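Local coordinates for protein 2,3-dihydroxybenzoate-AMP ligase (Mycobacterium smegmatis, PDB 5KEI) that belongs to the ANL clan of AMP-binding enzymes, which pair a large N-terminal part with a smaller C-terminal domain, at residues N413-F416 against A421-R424; R52-T57 against H71-L76; L305-A310 against A335-L340; G399-L404 against E451-I456. All coordinates share one frame; numbering follows the deposited sequence.

In the fold
Contacts 2 and 3 lie within the large N-terminal part, about 36 Å apart between centres, and both pack helices that adjoin strands of the nine-stranded sheet. Contact 2 is buried and apolar, an aromatic ring meeting alanines; contact 3 grades from a buried alanine against a partly exposed leucine to a long salt bridge. Contact 4 lies at the surface of the four-stranded antiparallel sheet, joining strands 402-407 and 450-455 through side chains alone. Contact 1 is nested along the chain inside the loop that contact 4 closes, since helix 419-425 follows strand 402-407. Partly buried, it depends on two hydrogen bonds, one accepted and one donated, between an asparagine amide and backbone.

Contact 1. Residues N413-F416 against A421-R424; sequences NGYF and ANER
N422 turns the end of its side chain onto the backbone of Y415 and meets it at two points, its oxygen accepting and its nitrogen donating. N422 OD1 accepts a hydrogen bond from Y415 N at 2.7 Å; this bond is bent, with an N-H...O angle of 142°. The return bond, from N422 ND2 to Y415 O, is longer at 3.2 Å but nearly straight, and the acceptor lies in the amide plane. Two bonds of opposite sense to one residue fix both the position and the flip of the amide. A chi1 of -72° sets N422 CG beside its own backbone N and directs the amide off the helix. The Y415 ring and this amide have nearly parallel planes, 5° apart, but the amide approaches the ring obliquely, with OD1 3.6 Å from Y415 CB. OD1 also lies 3.3 Å from G414 CA, so the extended glycine passes close by the amide. A421 CB adds a looser apolar touch to Y415 CD1. The phenol OH binds E357. Helix 419-425 thus holds the loop that follows strand 402-407, while F416 pairs by backbone with L222 of strand 222-226 and R424 bridges to E473 on helix 469-477.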
loop_
_atom_site.group_PDB
_atom_site.type_symbol
_atom_site.label_atom_id
_atom_site.label_comp_id
_atom_site.label_asym_id
_atom_site.label_seq_id
_atom_site.Cartn_x
_atom_site.Cartn_y
_atom_site.Cartn_z
ATOM N N ASN A 413 4.379 11.975 1.831
ATOM C CA ASN A 413 5.156 12.891 2.648
ATOM C C ASN A 413 4.792 12.736 4.124
ATOM O O ASN A 413 5.403 13.339 4.994
ATOM C CB ASN A 413 4.929 14.311 2.162
ATOM C CG ASN A 413 5.242 14.462 0.696
ATOM O OD1 ASN A 413 6.404 14.592 0.324
ATOM N ND2 ASN A 413 4.211 14.423 -0.152
ATOM N N GLY A 414 3.788 11.906 4.378
ATOM C CA GLY A 414 3.462 11.444 5.710
ATOM C C GLY A 414 2.318 10.449 5.638
ATOM O O GLY A 414 1.521 10.476 4.702
ATOM N N TYR A 415 2.235 9.555 6.616
ATOM C CA TYR A 415 1.060 8.716 6.761
ATOM C C TYR A 415 -0.139 9.569 7.165
ATOM O O TYR A 415 0.021 10.701 7.644
ATOM C CB TYR A 415 1.310 7.620 7.786
ATOM C CG TYR A 415 2.294 6.586 7.319
ATOM C CD1 TYR A 415 3.573 6.541 7.842
ATOM C CD2 TYR A 415 1.946 5.654 6.347
ATOM C CE1 TYR A 415 4.476 5.611 7.423
ATOM C CE2 TYR A 415 2.853 4.695 5.922
ATOM C CZ TYR A 415 4.124 4.686 6.470
ATOM O OH TYR A 415 5.063 3.756 6.076
ATOM N N PHE A 416 -1.341 9.041 6.968
ATOM C CA PHE A 416 -2.548 9.818 7.257
ATOM C C PHE A 416 -2.892 9.791 8.739
ATOM O O PHE A 416 -3.016 8.717 9.327
ATOM C CB PHE A 416 -3.730 9.301 6.454
ATOM C CG PHE A 416 -4.963 10.137 6.596
ATOM C CD1 PHE A 416 -5.140 11.275 5.813
ATOM C CD2 PHE A 416 -5.942 9.800 7.522
ATOM C CE1 PHE A 416 -6.283 12.055 5.942
ATOM C CE2 PHE A 416 -7.080 10.580 7.655
ATOM C CZ PHE A 416 -7.248 11.710 6.863
ATOM N N ALA A 421 3.954 8.421 14.042
ATOM C CA ALA A 421 4.577 7.591 13.003
ATOM C C ALA A 421 5.348 8.438 11.983
ATOM O O ALA A 421 6.387 8.016 11.470
ATOM C CB ALA A 421 3.538 6.743 12.307
ATOM N N ASN A 422 4.863 9.643 11.703
ATOM C CA ASN A 422 5.550 10.500 10.744
ATOM C C ASN A 422 6.888 11.024 11.245
ATOM O O ASN A 422 7.862 10.999 10.500
ATOM C CB ASN A 422 4.650 11.650 10.337
ATOM C CG ASN A 422 3.535 11.192 9.447
ATOM O OD1 ASN A 422 3.681 10.180 8.756
ATOM N ND2 ASN A 422 2.417 11.912 9.448
ATOM N N GLU A 423 6.948 11.478 12.497
ATOM C CA GLU A 423 8.227 11.858 13.106
ATOM C C GLU A 423 9.242 10.737 12.996
ATOM O O GLU A 423 10.428 10.970 12.785
ATOM C CB GLU A 423 8.056 12.219 14.577
ATOM C CG GLU A 423 7.272 13.486 14.835
ATOM C CD GLU A 423 7.192 13.823 16.322
ATOM O OE1 GLU A 423 7.911 13.163 17.116
ATOM O OE2 GLU A 423 6.415 14.747 16.682
ATOM N N ARG A 424 8.749 9.516 13.118
ATOM C CA ARG A 424 9.591 8.324 13.205
ATOM C C ARG A 424 10.025 7.782 11.828
ATOM O O ARG A 424 11.151 7.315 11.664
ATOM C CB ARG A 424 8.826 7.255 14.005
ATOM C CG ARG A 424 9.524 5.936 14.218
ATOM C CD ARG A 424 8.617 4.955 14.966
ATOM N NE ARG A 424 9.110 3.571 14.879
ATOM C CZ ARG A 424 10.012 3.028 15.701
ATOM N NH1 ARG A 424 10.541 3.741 16.695
ATOM N NH2 ARG A 424 10.391 1.766 15.533
#

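Contact 2. Residues R52-T57 against H71-L76; sequences RTAART and HTYAEL
Y73 packs against A54 and A55 where two chain elements come within 4.8 Å, measured from A55 CA to Y73 CA. Along the second segment, H71 comes first, still in the edge strand, with its backbone hydrogen-bonded to A63 and V64. T72 ends the strand and takes the N-cap position of the next helix. Its OG1 accepts from E75 N at 3.2 Å, and its own N donates to E75 OE1, also 3.2 Å away; the two reciprocal bonds form a capping box. OE1 is approached from above the carboxylate plane.

Y73, in the first turn so fixed, carries most of the contact. With chi1 at -84° its CG stands beside the backbone N, and the ring runs past A54. The A54 methyl comes obliquely to the CD1-CE1 side of the ring, CB lying 3.5 Å from Y73 CD1 and 3.6 Å from CE1. The A55 methyl instead meets backbone, its CB 3.6 Å from Y73 O, so the two alanines cover different parts of one residue. The phenol OH reaches beyond the contact to the backbone O of A274.

Helix 49-57 thereby lies against the start of helix 73-88, where R52 adds salt bridges to D77 and D81. The side chains of Y73 and L76 both touch A63 on strand 62-65.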
loop_
_atom_site.group_PDB
_atom_site.type_symbol
_atom_site.label_atom_id
_atom_site.label_comp_id
_atom_site.label_asym_id
_atom_site.label_seq_id
_atom_site.Cartn_x
_atom_site.Cartn_y
_atom_site.Cartn_z
ATOM N N ARG A 52 -13.928 8.144 -16.842
ATOM C CA ARG A 52 -14.654 9.098 -17.661
ATOM C C ARG A 52 -13.997 9.239 -19.023
ATOM O O ARG A 52 -14.660 9.127 -20.055
ATOM C CB ARG A 52 -14.729 10.464 -16.962
ATOM C CG ARG A 52 -15.656 11.473 -17.640
ATOM C CD ARG A 52 -17.097 11.068 -17.480
ATOM N NE ARG A 52 -17.577 11.312 -16.122
ATOM C CZ ARG A 52 -18.678 10.769 -15.612
ATOM N NH1 ARG A 52 -19.397 9.923 -16.337
ATOM N NH2 ARG A 52 -19.053 11.059 -14.371
ATOM N N THR A 53 -12.692 9.477 -19.019
ATOM C CA THR A 53 -11.964 9.672 -20.268
ATOM C C THR A 53 -11.939 8.388 -21.090
ATOM O O THR A 53 -12.148 8.421 -22.300
ATOM C CB THR A 53 -10.541 10.161 -20.010
ATOM O OG1 THR A 53 -10.602 11.430 -19.345
ATOM C CG2 THR A 53 -9.758 10.303 -21.323
ATOM N N ALA A 54 -11.712 7.261 -20.418
ATOM C CA ALA A 54 -11.786 5.950 -21.048
ATOM C C ALA A 54 -13.166 5.673 -21.657
ATOM O O ALA A 54 -13.279 5.094 -22.730
ATOM C CB ALA A 54 -11.428 4.866 -20.031
ATOM N N ALA A 55 -14.214 6.080 -20.957
ATOM C CA ALA A 55 -15.579 5.900 -21.435
ATOM C C ALA A 55 -15.893 6.748 -22.671
ATOM O O ALA A 55 -16.704 6.336 -23.500
ATOM C CB ALA A 55 -16.565 6.219 -20.321
ATOM N N ARG A 56 -15.263 7.920 -22.794
ATOM C CA ARG A 56 -15.421 8.766 -23.987
ATOM C C ARG A 56 -14.611 8.247 -25.176
ATOM O O ARG A 56 -14.988 8.443 -26.325
ATOM C CB ARG A 56 -15.006 10.222 -23.712
ATOM C CG ARG A 56 -15.822 10.993 -22.654
ATOM C CD ARG A 56 -15.180 12.369 -22.373
ATOM N NE ARG A 56 -14.905 12.582 -20.947
ATOM C CZ ARG A 56 -14.064 13.500 -20.469
ATOM N NH1 ARG A 56 -13.399 14.295 -21.301
ATOM N NH2 ARG A 56 -13.869 13.610 -19.157
ATOM N N THR A 57 -13.491 7.592 -24.897
ATOM C CA THR A 57 -12.564 7.169 -25.945
ATOM C C THR A 57 -12.881 5.780 -26.484
ATOM O O THR A 57 -12.884 5.558 -27.690
ATOM C CB THR A 57 -11.098 7.161 -25.438
ATOM O OG1 THR A 57 -10.801 8.391 -24.760
ATOM C CG2 THR A 57 -10.139 6.980 -26.607
ATOM N N HIS A 71 -18.667 -5.679 -18.224
ATOM C CA HIS A 71 -19.142 -4.337 -18.522
ATOM C C HIS A 71 -18.221 -3.628 -19.513
ATOM O O HIS A 71 -17.001 -3.647 -19.370
ATOM C CB HIS A 71 -19.248 -3.518 -17.232
ATOM C CG HIS A 71 -20.023 -4.175 -16.146
ATOM N ND1 HIS A 71 -21.295 -4.727 -16.345
ATOM C CD2 HIS A 71 -19.755 -4.398 -14.840
ATOM C CE1 HIS A 71 -21.733 -5.238 -15.232
ATOM N NE2 HIS A 71 -20.817 -5.047 -14.277
ATOM N N THR A 72 -18.807 -3.003 -20.526
ATOM C CA THR A 72 -18.067 -2.108 -21.400
ATOM C C THR A 72 -17.754 -0.823 -20.633
ATOM O O THR A 72 -18.335 -0.577 -19.569
ATOM C CB THR A 72 -18.862 -1.760 -22.664
ATOM O OG1 THR A 72 -20.033 -1.027 -22.287
ATOM C CG2 THR A 72 -19.283 -3.024 -23.400
ATOM N N TYR A 73 -16.852 -0.005 -21.173
ATOM C CA TYR A 73 -16.481 1.255 -20.536
ATOM C C TYR A 73 -17.660 2.210 -20.414
ATOM O O TYR A 73 -17.752 2.958 -19.441
ATOM C CB TYR A 73 -15.337 1.936 -21.298
ATOM C CG TYR A 73 -13.965 1.425 -20.916
ATOM C CD1 TYR A 73 -13.312 1.897 -19.777
ATOM C CD2 TYR A 73 -13.323 0.453 -21.690
ATOM C CE1 TYR A 73 -12.048 1.412 -19.419
ATOM C CE2 TYR A 73 -12.064 -0.029 -21.347
ATOM C CZ TYR A 73 -11.434 0.454 -20.211
ATOM O OH TYR A 73 -10.192 -0.029 -19.884
ATOM N N ALA A 74 -18.565 2.180 -21.393
ATOM C CA ALA A 74 -19.758 3.026 -21.352
ATOM C C ALA A 74 -20.731 2.551 -20.274
ATOM O O ALA A 74 -21.289 3.355 -19.518
ATOM C CB ALA A 74 -20.445 3.058 -22.713
ATOM N N GLU A 75 -20.918 1.242 -20.202
ATOM C CA GLU A 75 -21.755 0.631 -19.175
ATOM C C GLU A 75 -21.199 0.833 -17.768
ATOM O O GLU A 75 -21.963 1.069 -16.839
ATOM C CB GLU A 75 -21.926 -0.862 -19.471
ATOM C CG GLU A 75 -22.730 -1.099 -20.741
ATOM C CD GLU A 75 -22.643 -2.516 -21.275
ATOM O OE1 GLU A 75 -21.970 -3.363 -20.647
ATOM O OE2 GLU A 75 -23.247 -2.773 -22.345
ATOM N N LEU A 76 -19.876 0.741 -17.613
ATOM C CA LEU A 76 -19.242 0.912 -16.297
ATOM C C LEU A 76 -19.321 2.374 -15.832
ATOM O O LEU A 76 -19.534 2.654 -14.648
ATOM C CB LEU A 76 -17.779 0.431 -16.333
ATOM C CG LEU A 76 -16.917 0.642 -15.082
ATOM C CD1 LEU A 76 -17.572 0.059 -13.834
ATOM C CD2 LEU A 76 -15.518 0.052 -15.279
#

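Contact 3. Residues L305-A310 against A335-L340; sequences LAKLWA and APDAAL
K307 and A310 on helix 303-310 face D337 and L340 on helix 335-344, two crossover helices of successive beta-alpha-beta units. The topology is plain from the strands: 298-301, 325-328 and 349-354 are consecutive parallel neighbours in the nine-stranded sheet, and one helix joins each pair. Over the facing segments the helix axes approach to 9.6 Å and cross at 42°, close enough for small and medium side chains to meet directly.

The tight part is apolar. A310 is buried, and its CB lies 3.8 Å from L340 CG and 4.0 Å from L340 CD2, so the methyl meets the branch point of the leucine as well as one arm. The same arm reaches the aliphatic part of K307, with L340 CD2 4.1 Å from K307 CG and the two side chains about perpendicular. A310 also touches L345. The neighbouring W309 points elsewhere in the core, onto strand 298-301 and helix 284-294.

The other side is looser and polar, formed by the partly exposed K307 and D337. The lysine leaves its helix with CG anti to the backbone N (chi1 175°), crosses the aspartate obliquely and bends at chi3, 61°, which brings the ammonium round to the carboxylate. The salt bridge that results is long: K307 NZ stands 3.5 Å from D337 OD2, and the associated hydrogen bond is weak. OD1 of the same D337 carboxylate lies closer to carbon than to charge, 3.1 Å from K307 CD.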
loop_
_atom_site.group_PDB
_atom_site.type_symbol
_atom_site.label_atom_id
_atom_site.label_comp_id
_atom_site.label_asym_id
_atom_site.label_seq_id
_atom_site.Cartn_x
_atom_site.Cartn_y
_atom_site.Cartn_z
ATOM N N LEU A 305 3.541 -17.722 -5.788
ATOM C CA LEU A 305 2.483 -18.114 -6.705
ATOM C C LEU A 305 2.988 -18.254 -8.133
ATOM O O LEU A 305 2.507 -19.103 -8.888
ATOM C CB LEU A 305 1.333 -17.113 -6.651
ATOM C CG LEU A 305 0.068 -17.586 -7.361
ATOM C CD1 LEU A 305 -0.297 -19.002 -6.948
ATOM C CD2 LEU A 305 -1.087 -16.636 -7.105
ATOM N N ALA A 306 3.952 -17.417 -8.508
ATOM C CA ALA A 306 4.562 -17.526 -9.825
ATOM C C ALA A 306 5.265 -18.882 -9.967
ATOM O O ALA A 306 5.174 -19.537 -11.010
ATOM C CB ALA A 306 5.537 -16.383 -10.061
ATOM N N LYS A 307 5.954 -19.302 -8.906
ATOM C CA LYS A 307 6.682 -20.565 -8.909
ATOM C C LYS A 307 5.718 -21.750 -8.984
ATOM O O LYS A 307 5.952 -22.704 -9.719
ATOM C CB LYS A 307 7.586 -20.673 -7.667
ATOM C CG LYS A 307 8.290 -22.013 -7.549
ATOM C CD LYS A 307 9.546 -21.973 -6.675
ATOM C CE LYS A 307 9.280 -21.574 -5.232
ATOM N NZ LYS A 307 10.546 -21.573 -4.400
ATOM N N LEU A 308 4.628 -21.669 -8.229
ATOM C CA LEU A 308 3.590 -22.691 -8.268
ATOM C C LEU A 308 2.996 -22.846 -9.678
ATOM O O LEU A 308 2.858 -23.967 -10.149
ATOM C CB LEU A 308 2.495 -22.370 -7.238
ATOM C CG LEU A 308 1.348 -23.375 -7.102
ATOM C CD1 LEU A 308 1.845 -24.689 -6.547
ATOM C CD2 LEU A 308 0.187 -22.822 -6.259
ATOM N N TRP A 309 2.673 -21.741 -10.361
ATOM C CA TRP A 309 2.145 -21.809 -11.735
ATOM C C TRP A 309 3.109 -22.458 -12.698
ATOM O O TRP A 309 2.698 -23.182 -13.596
ATOM C CB TRP A 309 1.834 -20.427 -12.311
ATOM C CG TRP A 309 0.617 -19.743 -11.808
ATOM C CD1 TRP A 309 -0.059 -19.999 -10.656
ATOM C CD2 TRP A 309 -0.066 -18.660 -12.448
ATOM N NE1 TRP A 309 -1.124 -19.146 -10.538
ATOM C CE2 TRP A 309 -1.150 -18.311 -11.625
ATOM C CE3 TRP A 309 0.138 -17.953 -13.639
ATOM C CZ2 TRP A 309 -2.034 -17.278 -11.949
ATOM C CZ3 TRP A 309 -0.737 -16.944 -13.966
ATOM C CH2 TRP A 309 -1.816 -16.612 -13.123
ATOM N N ALA A 310 4.386 -22.123 -12.550
ATOM C CA ALA A 310 5.439 -22.620 -13.430
ATOM C C ALA A 310 5.553 -24.147 -13.350
ATOM O O ALA A 310 5.583 -24.834 -14.367
ATOM C CB ALA A 310 6.772 -21.961 -13.075
ATOM N N ALA A 335 16.696 -15.712 -8.172
ATOM C CA ALA A 335 17.079 -15.838 -9.580
ATOM C C ALA A 335 16.836 -17.241 -10.187
ATOM O O ALA A 335 16.356 -17.334 -11.320
ATOM C CB ALA A 335 18.545 -15.419 -9.756
ATOM N N PRO A 336 17.149 -18.329 -9.449
ATOM C CA PRO A 336 16.710 -19.643 -9.957
ATOM C C PRO A 336 15.197 -19.719 -10.207
ATOM O O PRO A 336 14.772 -20.308 -11.198
ATOM C CB PRO A 336 17.123 -20.619 -8.836
ATOM C CG PRO A 336 18.292 -19.961 -8.188
ATOM C CD PRO A 336 18.033 -18.466 -8.274
ATOM N N ASP A 337 14.392 -19.133 -9.331
ATOM C CA ASP A 337 12.941 -19.140 -9.531
ATOM C C ASP A 337 12.543 -18.241 -10.700
ATOM O O ASP A 337 11.617 -18.561 -11.444
ATOM C CB ASP A 337 12.221 -18.714 -8.257
ATOM C CG ASP A 337 12.401 -19.702 -7.135
ATOM O OD1 ASP A 337 12.365 -20.921 -7.410
ATOM O OD2 ASP A 337 12.594 -19.269 -5.975
ATOM N N ALA A 338 13.256 -17.132 -10.877
ATOM C CA ALA A 338 13.082 -16.309 -12.076
ATOM C C ALA A 338 13.355 -17.137 -13.305
ATOM O O ALA A 338 12.617 -17.049 -14.294
ATOM C CB ALA A 338 13.984 -15.100 -12.050
ATOM N N ALA A 339 14.408 -17.956 -13.228
ATOM C CA ALA A 339 14.783 -18.827 -14.340
ATOM C C ALA A 339 13.643 -19.757 -14.676
ATOM O O ALA A 339 13.252 -19.876 -15.847
ATOM C CB ALA A 339 16.054 -19.637 -14.005
ATOM N N LEU A 340 13.119 -20.418 -13.644
ATOM C CA LEU A 340 12.006 -21.357 -13.807
ATOM C C LEU A 340 10.815 -20.683 -14.461
ATOM O O LEU A 340 10.228 -21.195 -15.414
ATOM C CB LEU A 340 11.574 -21.940 -12.465
ATOM C CG LEU A 340 10.411 -22.934 -12.516
ATOM C CD1 LEU A 340 10.843 -24.180 -13.256
ATOM C CD2 LEU A 340 9.974 -23.287 -11.113
#

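Contact 4. Residues G399-L404 against E451-I456; sequences GAEGEL and EVTGRI
The E401-E403 and T453-I456 stretches run 40° apart, with E401 CA 7.8 Å from T453 CA and E403 CA 6.7 Å from I456 CA, and they meet through side chains without direct strand pairing. E401 and T453 approach from opposite directions. The glutamate, extended beyond CG, brings its carboxylate against both branches of the threonine: OE2 lies 3.4 Å from T453 CG2, and OE1 is the same 3.4 Å from T453 OG1. A chi1 of 63° in T453 presents both branches to that carboxylate, OG1 to one oxygen and CG2 to the other. The hydroxyl makes a weak hydrogen bond with R437 O.

Strand 432-440 lies between the two, which is why they do not pair directly. In the four-stranded antiparallel sheet it is bonded by backbone to G402 of strand 402-407 on one side and to E451 of strand 450-455 on the other. T453 and G454 both face R437 in a classic beta bulge, and at the phi of 157° that G454 adopts there a side chain would run into T453 O.

Beyond the bulge, I456 turns its side chain to E403, the two crossing at about a right angle. I456 CG1 packs 3.8 Å from E403 CB and I456 CD1 3.9 Å from the same atom, so the isoleucine covers the root of the glutamate. The extended chain of E403 then carries its carboxylate onward, and OE2 forms a weak hydrogen bond with G435 N.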
loop_
_atom_site.group_PDB
_atom_site.type_symbol
_atom_site.label_atom_id
_atom_site.label_comp_id
_atom_site.label_asym_id
_atom_site.label_seq_id
_atom_site.Cartn_x
_atom_site.Cartn_y
_atom_site.Cartn_z
ATOM N N GLY A 399 27.324 0.536 -5.131
ATOM C CA GLY A 399 27.427 -0.909 -5.159
ATOM C C GLY A 399 27.319 -1.563 -3.796
ATOM O O GLY A 399 27.136 -2.773 -3.702
ATOM N N ALA A 400 27.449 -0.765 -2.742
ATOM C CA ALA A 400 27.315 -1.258 -1.376
ATOM C C ALA A 400 25.841 -1.310 -0.942
ATOM O O ALA A 400 24.992 -0.620 -1.513
ATOM C CB ALA A 400 28.120 -0.381 -0.421
ATOM N N GLU A 401 25.560 -2.132 0.070
ATOM C CA GLU A 401 24.231 -2.266 0.661
ATOM C C GLU A 401 23.939 -1.191 1.699
ATOM O O GLU A 401 24.805 -0.858 2.513
ATOM C CB GLU A 401 24.074 -3.625 1.346
ATOM C CG GLU A 401 24.138 -4.847 0.467
ATOM C CD GLU A 401 23.878 -6.108 1.286
ATOM O OE1 GLU A 401 23.535 -5.965 2.480
ATOM O OE2 GLU A 401 24.015 -7.232 0.757
ATOM N N GLY A 402 22.709 -0.682 1.703
ATOM C CA GLY A 402 22.291 0.244 2.743
ATOM C C GLY A 402 20.787 0.265 2.917
ATOM O O GLY A 402 20.078 -0.573 2.366
ATOM N N GLU A 403 20.280 1.215 3.686
ATOM C CA GLU A 403 18.844 1.352 3.751
ATOM C C GLU A 403 18.355 2.270 2.629
ATOM O O GLU A 403 18.917 3.335 2.378
ATOM C CB GLU A 403 18.398 1.885 5.108
ATOM C CG GLU A 403 16.888 2.062 5.196
ATOM C CD GLU A 403 16.421 2.490 6.570
ATOM O OE1 GLU A 403 17.270 2.923 7.387
ATOM O OE2 GLU A 403 15.200 2.384 6.826
ATOM N N LEU A 404 17.302 1.839 1.955
ATOM C CA LEU A 404 16.673 2.629 0.904
ATOM C C LEU A 404 15.786 3.757 1.471
ATOM O O LEU A 404 14.912 3.524 2.306
ATOM C CB LEU A 404 15.858 1.712 0.002
ATOM C CG LEU A 404 15.020 2.409 -1.058
ATOM C CD1 LEU A 404 15.922 3.107 -2.074
ATOM C CD2 LEU A 404 14.083 1.408 -1.729
ATOM N N GLU A 451 19.176 -4.306 -6.316
ATOM C CA GLU A 451 18.927 -5.630 -5.744
ATOM C C GLU A 451 18.528 -5.536 -4.275
ATOM O O GLU A 451 19.214 -4.886 -3.485
ATOM C CB GLU A 451 20.139 -6.536 -5.866
ATOM C CG GLU A 451 19.901 -7.873 -5.183
ATOM C CD GLU A 451 21.089 -8.808 -5.262
ATOM O OE1 GLU A 451 22.237 -8.313 -5.268
ATOM O OE2 GLU A 451 20.866 -10.035 -5.331
ATOM N N VAL A 452 17.419 -6.183 -3.919
ATOM C CA VAL A 452 16.925 -6.196 -2.542
ATOM C C VAL A 452 17.569 -7.353 -1.795
ATOM O O VAL A 452 17.462 -8.509 -2.221
ATOM C CB VAL A 452 15.380 -6.342 -2.472
ATOM C CG1 VAL A 452 14.940 -6.478 -1.044
ATOM C CG2 VAL A 452 14.673 -5.155 -3.139
ATOM N N THR A 453 18.242 -7.047 -0.690
ATOM C CA THR A 453 19.043 -8.050 0.001
ATOM C C THR A 453 18.407 -8.421 1.335
ATOM O O THR A 453 18.768 -9.422 1.949
ATOM C CB THR A 453 20.477 -7.559 0.219
ATOM O OG1 THR A 453 20.461 -6.406 1.064
ATOM C CG2 THR A 453 21.122 -7.188 -1.116
ATOM N N GLY A 454 17.443 -7.615 1.766
ATOM C CA GLY A 454 16.660 -7.927 2.945
ATOM C C GLY A 454 16.015 -6.736 3.631
ATOM O O GLY A 454 15.717 -5.708 3.008
ATOM N N ARG A 455 15.786 -6.898 4.932
ATOM C CA ARG A 455 15.237 -5.854 5.785
ATOM C C ARG A 455 16.307 -5.337 6.718
ATOM O O ARG A 455 17.181 -6.087 7.154
ATOM C CB ARG A 455 14.045 -6.377 6.604
ATOM C CG ARG A 455 12.852 -6.867 5.769
ATOM C CD ARG A 455 12.084 -5.708 5.131
ATOM N NE ARG A 455 11.392 -4.901 6.131
ATOM C CZ ARG A 455 10.884 -3.695 5.896
ATOM N NH1 ARG A 455 10.272 -3.040 6.868
ATOM N NH2 ARG A 455 10.989 -3.139 4.694
ATOM N N ILE A 456 16.252 -4.050 7.026
ATOM C CA ILE A 456 17.113 -3.519 8.056
ATOM C C ILE A 456 16.727 -4.174 9.377
ATOM O O ILE A 456 15.548 -4.226 9.716
ATOM C CB ILE A 456 17.008 -2.005 8.145
ATOM C CG1 ILE A 456 17.546 -1.376 6.858
ATOM C CG2 ILE A 456 17.781 -1.485 9.341
ATOM C CD1 ILE A 456 19.001 -1.710 6.573
#